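Long-range contact in diaminopimelate decarboxylase (Aquifex aeolicus, PDB 2P3E), which probably catalyses the pyridoxal 5'-phosphate-dependent decarboxylation of meso-diaminopimelate to L-lysine, the closing step of lysine biosynthesis: residues L4-L18 with N323-E335. Numbering follows the deposited sequence.
Sequences LKEYNPYLEYRDGEL and NAYHHIIPVETKE
Gly16, Glu17 and Leu18 meet Val331, Glu332 and Thr333 through a single beta bridge at Glu17 and Glu332, in which Thr333 N donates to Gly16 O at 2.9 Å and Leu18 N to Val331 O at 2.8 Å. So short a bridge leaves much of the joining to side chains, as Tyr13 illustrates. Its hydroxyl gives a hydrogen bond to Pro330 O (OH to O 2.6 Å), approaching in the carbonyl plane at a C=O...donor angle of 154°. The ring is sandwiched: Leu18 CD1 sits over the centre of one face, while Thr333 OG1 lies on the opposite face, displaced toward the rim, 3.3 Å from Tyr13 CE1. A phenylalanine here would probably keep the sandwich but leave Pro330 O without this donor.

Next to it, Ile329 CD1 is met tip to tip by Leu4 CD1 at 3.6 Å, and the Leu18 side chain crosses that of Ile329 at about a right angle, CD2 on CD1 at 3.7 Å. Farther along, the Tyr7 and His327 rings are nearly parallel, planes 9° apart, but barely overlap; Tyr7 OH, hydrogen-bonded to Tyr249 O, rests 3.6 Å from His327 CB. At the other end the Glu17 and Glu332 side chains lie alongside each other, pointing the same way, their carboxylate planes 89° apart and Glu17 OE2 2.5 Å from Glu332 OE2; the salt bridge from Lys26 NZ to Glu332 OE2 probably offsets part of the like charge.

Helix 3-7 and the hairpin of strands 11-14 and 17-20 thus lie against strand 328-330 and the residues that follow it, fastening the chain's start to the beta domain that accompanies the pyridoxal-binding TIM barrel in this family; helix 25-32 packs on Leu18 and Val331, and strand 368-371 pairs with 328-330.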
loop_
_atom_site.group_PDB
_atom_site.type_symbol
_atom_site.label_atom_id
_atom_site.label_comp_id
_atom_site.label_asym_id
_atom_site.label_seq_id
_atom_site.Cartn_x
_atom_site.Cartn_y
_atom_site.Cartn_z
ATOM N N LEU B 4 22.056 2.623 -19.286
ATOM C CA LEU B 4 20.910 1.696 -19.297
ATOM C C LEU B 4 21.299 0.241 -19.080
ATOM O O LEU B 4 20.630 -0.481 -18.341
ATOM C CB LEU B 4 20.095 1.835 -20.583
ATOM C CG LEU B 4 19.244 3.092 -20.684
ATOM C CD1 LEU B 4 18.162 2.842 -21.716
ATOM C CD2 LEU B 4 18.641 3.487 -19.329
ATOM N N LYS B 5 22.391 -0.186 -19.707
ATOM C CA LYS B 5 22.900 -1.549 -19.503
ATOM C C LYS B 5 23.474 -1.811 -18.107
ATOM O O LYS B 5 23.522 -2.961 -17.657
ATOM C CB LYS B 5 23.906 -1.926 -20.607
ATOM C CG LYS B 5 23.241 -2.121 -21.982
ATOM C CD LYS B 5 24.273 -2.287 -23.094
ATOM C CE LYS B 5 23.656 -2.003 -24.470
ATOM N NZ LYS B 5 23.110 -3.215 -25.145
ATOM N N GLU B 6 23.904 -0.749 -17.427
ATOM C CA GLU B 6 24.318 -0.837 -16.030
ATOM C C GLU B 6 23.144 -1.218 -15.138
ATOM O O GLU B 6 23.328 -1.908 -14.138
ATOM C CB GLU B 6 24.927 0.474 -15.538
ATOM C CG GLU B 6 26.296 0.796 -16.167
ATOM C CD GLU B 6 26.827 2.143 -15.733
ATOM O OE1 GLU B 6 26.103 2.923 -15.081
ATOM O OE2 GLU B 6 27.993 2.434 -16.059
ATOM N N TYR B 7 21.948 -0.758 -15.503
ATOM C CA TYR B 7 20.729 -1.167 -14.805
ATOM C C TYR B 7 20.371 -2.603 -15.146
ATOM O O TYR B 7 20.196 -3.446 -14.256
ATOM C CB TYR B 7 19.571 -0.217 -15.140
ATOM C CG TYR B 7 19.664 1.104 -14.434
ATOM C CD1 TYR B 7 19.289 1.220 -13.100
ATOM C CD2 TYR B 7 20.134 2.247 -15.096
ATOM C CE1 TYR B 7 19.393 2.412 -12.427
ATOM C CE2 TYR B 7 20.235 3.459 -14.437
ATOM C CZ TYR B 7 19.847 3.539 -13.099
ATOM O OH TYR B 7 19.912 4.719 -12.417
ATOM N N ASN B 8 20.298 -2.889 -16.446
ATOM C CA ASN B 8 19.893 -4.199 -16.937
ATOM C C ASN B 8 20.484 -4.373 -18.342
ATOM O O ASN B 8 20.133 -3.618 -19.256
ATOM C CB ASN B 8 18.355 -4.321 -16.960
ATOM C CG ASN B 8 17.867 -5.729 -17.291
ATOM O OD1 ASN B 8 18.428 -6.410 -18.156
ATOM N ND2 ASN B 8 16.801 -6.176 -16.602
ATOM N N PRO B 9 21.389 -5.349 -18.513
ATOM C CA PRO B 9 22.075 -5.427 -19.812
ATOM C C PRO B 9 21.182 -5.941 -20.940
ATOM O O PRO B 9 21.612 -5.954 -22.095
ATOM C CB PRO B 9 23.232 -6.392 -19.535
ATOM C CG PRO B 9 22.760 -7.244 -18.443
ATOM C CD PRO B 9 21.854 -6.393 -17.587
ATOM N N TYR B 10 19.945 -6.330 -20.612
ATOM C CA TYR B 10 18.956 -6.709 -21.630
ATOM C C TYR B 10 18.121 -5.528 -22.127
ATOM O O TYR B 10 17.300 -5.691 -23.021
ATOM C CB TYR B 10 18.073 -7.856 -21.137
ATOM C CG TYR B 10 18.861 -9.124 -20.958
ATOM C CD1 TYR B 10 19.151 -9.930 -22.069
ATOM C CD2 TYR B 10 19.351 -9.504 -19.707
ATOM C CE1 TYR B 10 19.887 -11.070 -21.945
ATOM C CE2 TYR B 10 20.100 -10.669 -19.567
ATOM C CZ TYR B 10 20.357 -11.445 -20.705
ATOM O OH TYR B 10 21.086 -12.607 -20.637
ATOM N N LEU B 11 18.368 -4.346 -21.557
ATOM C CA LEU B 11 17.731 -3.116 -21.997
ATOM C C LEU B 11 18.586 -2.419 -23.048
ATOM O O LEU B 11 19.803 -2.280 -22.887
ATOM C CB LEU B 11 17.538 -2.141 -20.830
ATOM C CG LEU B 11 16.347 -2.243 -19.877
ATOM C CD1 LEU B 11 16.584 -1.312 -18.690
ATOM C CD2 LEU B 11 15.053 -1.873 -20.598
ATOM N N GLU B 12 17.938 -1.945 -24.101
ATOM C CA GLU B 12 18.628 -1.150 -25.112
ATOM C C GLU B 12 17.652 -0.361 -25.950
ATOM O O GLU B 12 16.506 -0.781 -26.156
ATOM C CB GLU B 12 19.471 -2.048 -26.038
ATOM C CG GLU B 12 18.682 -3.089 -26.779
ATOM C CD GLU B 12 19.506 -3.812 -27.844
ATOM O OE1 GLU B 12 20.745 -3.940 -27.675
ATOM O OE2 GLU B 12 18.908 -4.246 -28.848
ATOM N N TYR B 13 18.121 0.780 -26.444
ATOM C CA TYR B 13 17.422 1.487 -27.500
ATOM C C TYR B 13 17.822 0.939 -28.872
ATOM O O TYR B 13 19.005 0.669 -29.122
ATOM C CB TYR B 13 17.722 2.971 -27.428
ATOM C CG TYR B 13 17.000 3.711 -26.326
ATOM C CD1 TYR B 13 15.627 3.959 -26.403
ATOM C CD2 TYR B 13 17.696 4.196 -25.224
ATOM C CE1 TYR B 13 14.960 4.659 -25.392
ATOM C CE2 TYR B 13 17.044 4.903 -24.213
ATOM C CZ TYR B 13 15.670 5.119 -24.301
ATOM O OH TYR B 13 15.042 5.821 -23.300
ATOM N N ARG B 14 16.825 0.740 -29.732
ATOM C CA ARG B 14 17.030 0.338 -31.132
ATOM C C ARG B 14 16.294 1.352 -32.002
ATOM O O ARG B 14 15.051 1.344 -32.047
ATOM C CB ARG B 14 16.435 -1.043 -31.412
ATOM C CG ARG B 14 17.042 -2.210 -30.660
ATOM C CD ARG B 14 16.436 -3.524 -31.185
ATOM N NE ARG B 14 16.908 -4.689 -30.450
ATOM C CZ ARG B 14 16.535 -5.942 -30.692
ATOM N NH1 ARG B 14 15.683 -6.227 -31.678
ATOM N NH2 ARG B 14 17.037 -6.916 -29.948
ATOM N N ASP B 15 17.052 2.224 -32.676
ATOM C CA ASP B 15 16.484 3.281 -33.538
ATOM C C ASP B 15 15.472 4.166 -32.782
ATOM O O ASP B 15 14.379 4.446 -33.276
ATOM C CB ASP B 15 15.854 2.658 -34.799
ATOM C CG ASP B 15 15.334 3.697 -35.782
ATOM O OD1 ASP B 15 15.991 4.744 -35.971
ATOM O OD2 ASP B 15 14.255 3.458 -36.362
ATOM N N GLY B 16 15.843 4.576 -31.571
ATOM C CA GLY B 16 15.025 5.475 -30.747
ATOM C C GLY B 16 13.935 4.792 -29.927
ATOM O O GLY B 16 13.190 5.464 -29.220
ATOM N N GLU B 17 13.842 3.463 -30.024
ATOM C CA GLU B 17 12.799 2.684 -29.330
ATOM C C GLU B 17 13.388 1.760 -28.269
ATOM O O GLU B 17 14.343 1.022 -28.536
ATOM C CB GLU B 17 11.971 1.860 -30.322
ATOM C CG GLU B 17 11.044 2.685 -31.228
ATOM C CD GLU B 17 9.768 3.166 -30.534
ATOM O OE1 GLU B 17 9.515 2.807 -29.345
ATOM O OE2 GLU B 17 9.004 3.907 -31.189
ATOM N N LEU B 18 12.800 1.788 -27.076
ATOM C CA LEU B 18 13.290 0.973 -25.960
ATOM C C LEU B 18 12.846 -0.484 -26.107
ATOM O O LEU B 18 11.674 -0.765 -26.375
ATOM C CB LEU B 18 12.846 1.564 -24.601
ATOM C CG LEU B 18 13.507 0.966 -23.342
ATOM C CD1 LEU B 18 14.992 1.287 -23.263
ATOM C CD2 LEU B 18 12.799 1.450 -22.068
ATOM N N ASN B 323 10.679 8.568 -0.476
ATOM C CA ASN B 323 11.351 9.513 -1.398
ATOM C C ASN B 323 12.426 8.796 -2.206
ATOM O O ASN B 323 13.481 9.358 -2.518
ATOM C CB ASN B 323 11.901 10.765 -0.666
ATOM C CG ASN B 323 12.408 11.861 -1.636
ATOM O OD1 ASN B 323 11.945 11.998 -2.780
ATOM N ND2 ASN B 323 13.366 12.645 -1.165
ATOM N N ALA B 324 12.135 7.541 -2.546
ATOM C CA ALA B 324 13.063 6.680 -3.248
ATOM C C ALA B 324 13.271 7.160 -4.668
ATOM O O ALA B 324 12.332 7.653 -5.317
ATOM C CB ALA B 324 12.551 5.221 -3.248
ATOM N N TYR B 325 14.509 7.020 -5.138
ATOM C CA TYR B 325 14.865 7.309 -6.511
ATOM C C TYR B 325 14.668 6.057 -7.386
ATOM O O TYR B 325 15.273 4.991 -7.144
ATOM C CB TYR B 325 16.338 7.791 -6.600
ATOM C CG TYR B 325 16.755 8.197 -8.002
ATOM C CD1 TYR B 325 16.859 9.546 -8.364
ATOM C CD2 TYR B 325 17.001 7.234 -8.985
ATOM C CE1 TYR B 325 17.200 9.913 -9.659
ATOM C CE2 TYR B 325 17.364 7.599 -10.278
ATOM C CZ TYR B 325 17.460 8.935 -10.603
ATOM O OH TYR B 325 17.808 9.279 -11.882
ATOM N N HIS B 326 13.826 6.205 -8.401
ATOM C CA HIS B 326 13.761 5.285 -9.532
ATOM C C HIS B 326 14.077 6.079 -10.807
ATOM O O HIS B 326 13.498 7.138 -11.037
ATOM C CB HIS B 326 12.362 4.661 -9.655
ATOM C CG HIS B 326 12.071 3.637 -8.601
ATOM N ND1 HIS B 326 12.143 2.281 -8.840
ATOM C CD2 HIS B 326 11.719 3.774 -7.297
ATOM C CE1 HIS B 326 11.862 1.623 -7.724
ATOM N NE2 HIS B 326 11.596 2.505 -6.777
ATOM N N HIS B 327 14.992 5.555 -11.608
ATOM C CA HIS B 327 15.333 6.158 -12.892
ATOM C C HIS B 327 14.144 6.029 -13.846
ATOM O O HIS B 327 13.515 4.965 -13.936
ATOM C CB HIS B 327 16.595 5.518 -13.469
ATOM C CG HIS B 327 17.292 6.361 -14.503
ATOM N ND1 HIS B 327 17.754 7.630 -14.240
ATOM C CD2 HIS B 327 17.621 6.101 -15.793
ATOM C CE1 HIS B 327 18.321 8.130 -15.329
ATOM N NE2 HIS B 327 18.267 7.215 -16.282
ATOM N N ILE B 328 13.808 7.138 -14.509
ATOM C CA ILE B 328 12.670 7.176 -15.441
ATOM C C ILE B 328 13.144 7.686 -16.814
ATOM O O ILE B 328 13.743 8.764 -16.900
ATOM C CB ILE B 328 11.494 8.047 -14.915
ATOM C CG1 ILE B 328 11.037 7.537 -13.522
ATOM C CG2 ILE B 328 10.335 8.047 -15.916
ATOM C CD1 ILE B 328 9.883 8.310 -12.901
ATOM N N ILE B 329 12.862 6.902 -17.852
ATOM C CA ILE B 329 13.320 7.179 -19.206
ATOM C C ILE B 329 12.158 7.065 -20.188
ATOM O O ILE B 329 11.201 6.304 -19.938
ATOM C CB ILE B 329 14.467 6.217 -19.636
ATOM C CG1 ILE B 329 13.981 4.752 -19.637
ATOM C CG2 ILE B 329 15.676 6.425 -18.722
ATOM C CD1 ILE B 329 15.014 3.704 -20.099
ATOM N N PRO B 330 12.238 7.799 -21.318
ATOM C CA PRO B 330 11.209 7.635 -22.342
ATOM C C PRO B 330 11.363 6.314 -23.107
ATOM O O PRO B 330 12.487 5.812 -23.313
ATOM C CB PRO B 330 11.414 8.863 -23.241
ATOM C CG PRO B 330 12.907 9.147 -23.147
ATOM C CD PRO B 330 13.266 8.793 -21.716
ATOM N N VAL B 331 10.237 5.712 -23.460
ATOM C CA VAL B 331 10.241 4.512 -24.290
ATOM C C VAL B 331 10.682 4.889 -25.730
ATOM O O VAL B 331 11.302 4.079 -26.420
ATOM C CB VAL B 331 8.841 3.813 -24.253
ATOM C CG1 VAL B 331 8.671 2.756 -25.368
ATOM C CG2 VAL B 331 8.581 3.197 -22.858
ATOM N N GLU B 332 10.356 6.117 -26.147
ATOM C CA GLU B 332 10.818 6.682 -27.430
ATOM C C GLU B 332 11.721 7.898 -27.182
ATOM O O GLU B 332 11.271 8.898 -26.616
ATOM C CB GLU B 332 9.631 7.103 -28.320
ATOM C CG GLU B 332 8.809 5.974 -28.941
ATOM C CD GLU B 332 7.918 6.429 -30.116
ATOM O OE1 GLU B 332 7.923 7.623 -30.483
ATOM O OE2 GLU B 332 7.192 5.586 -30.690
ATOM N N THR B 333 12.995 7.807 -27.571
ATOM C CA THR B 333 13.885 8.987 -27.611
ATOM C C THR B 333 13.642 9.740 -28.920
ATOM O O THR B 333 13.620 9.125 -29.992
ATOM C CB THR B 333 15.385 8.633 -27.670
ATOM O OG1 THR B 333 15.664 7.369 -27.057
ATOM C CG2 THR B 333 16.252 9.748 -27.036
ATOM N N LYS B 334 13.498 11.062 -28.838
ATOM C CA LYS B 334 13.175 11.872 -30.024
ATOM C C LYS B 334 14.038 13.121 -30.230
ATOM O O LYS B 334 13.597 14.071 -30.887
ATOM C CB LYS B 334 11.699 12.279 -29.997
ATOM C CG LYS B 334 10.739 11.220 -30.499
ATOM C CD LYS B 334 9.306 11.655 -30.295
ATOM C CE LYS B 334 8.352 10.617 -30.854
ATOM N NZ LYS B 334 6.932 11.003 -30.607
ATOM N N GLU B 335 15.255 13.127 -29.690
ATOM C CA GLU B 335 16.143 14.305 -29.782
ATOM C C GLU B 335 15.347 15.588 -29.535
ATOM O O GLU B 335 15.164 16.433 -30.429
ATOM C CB GLU B 335 16.903 14.349 -31.122
ATOM C CG GLU B 335 17.969 13.258 -31.270
#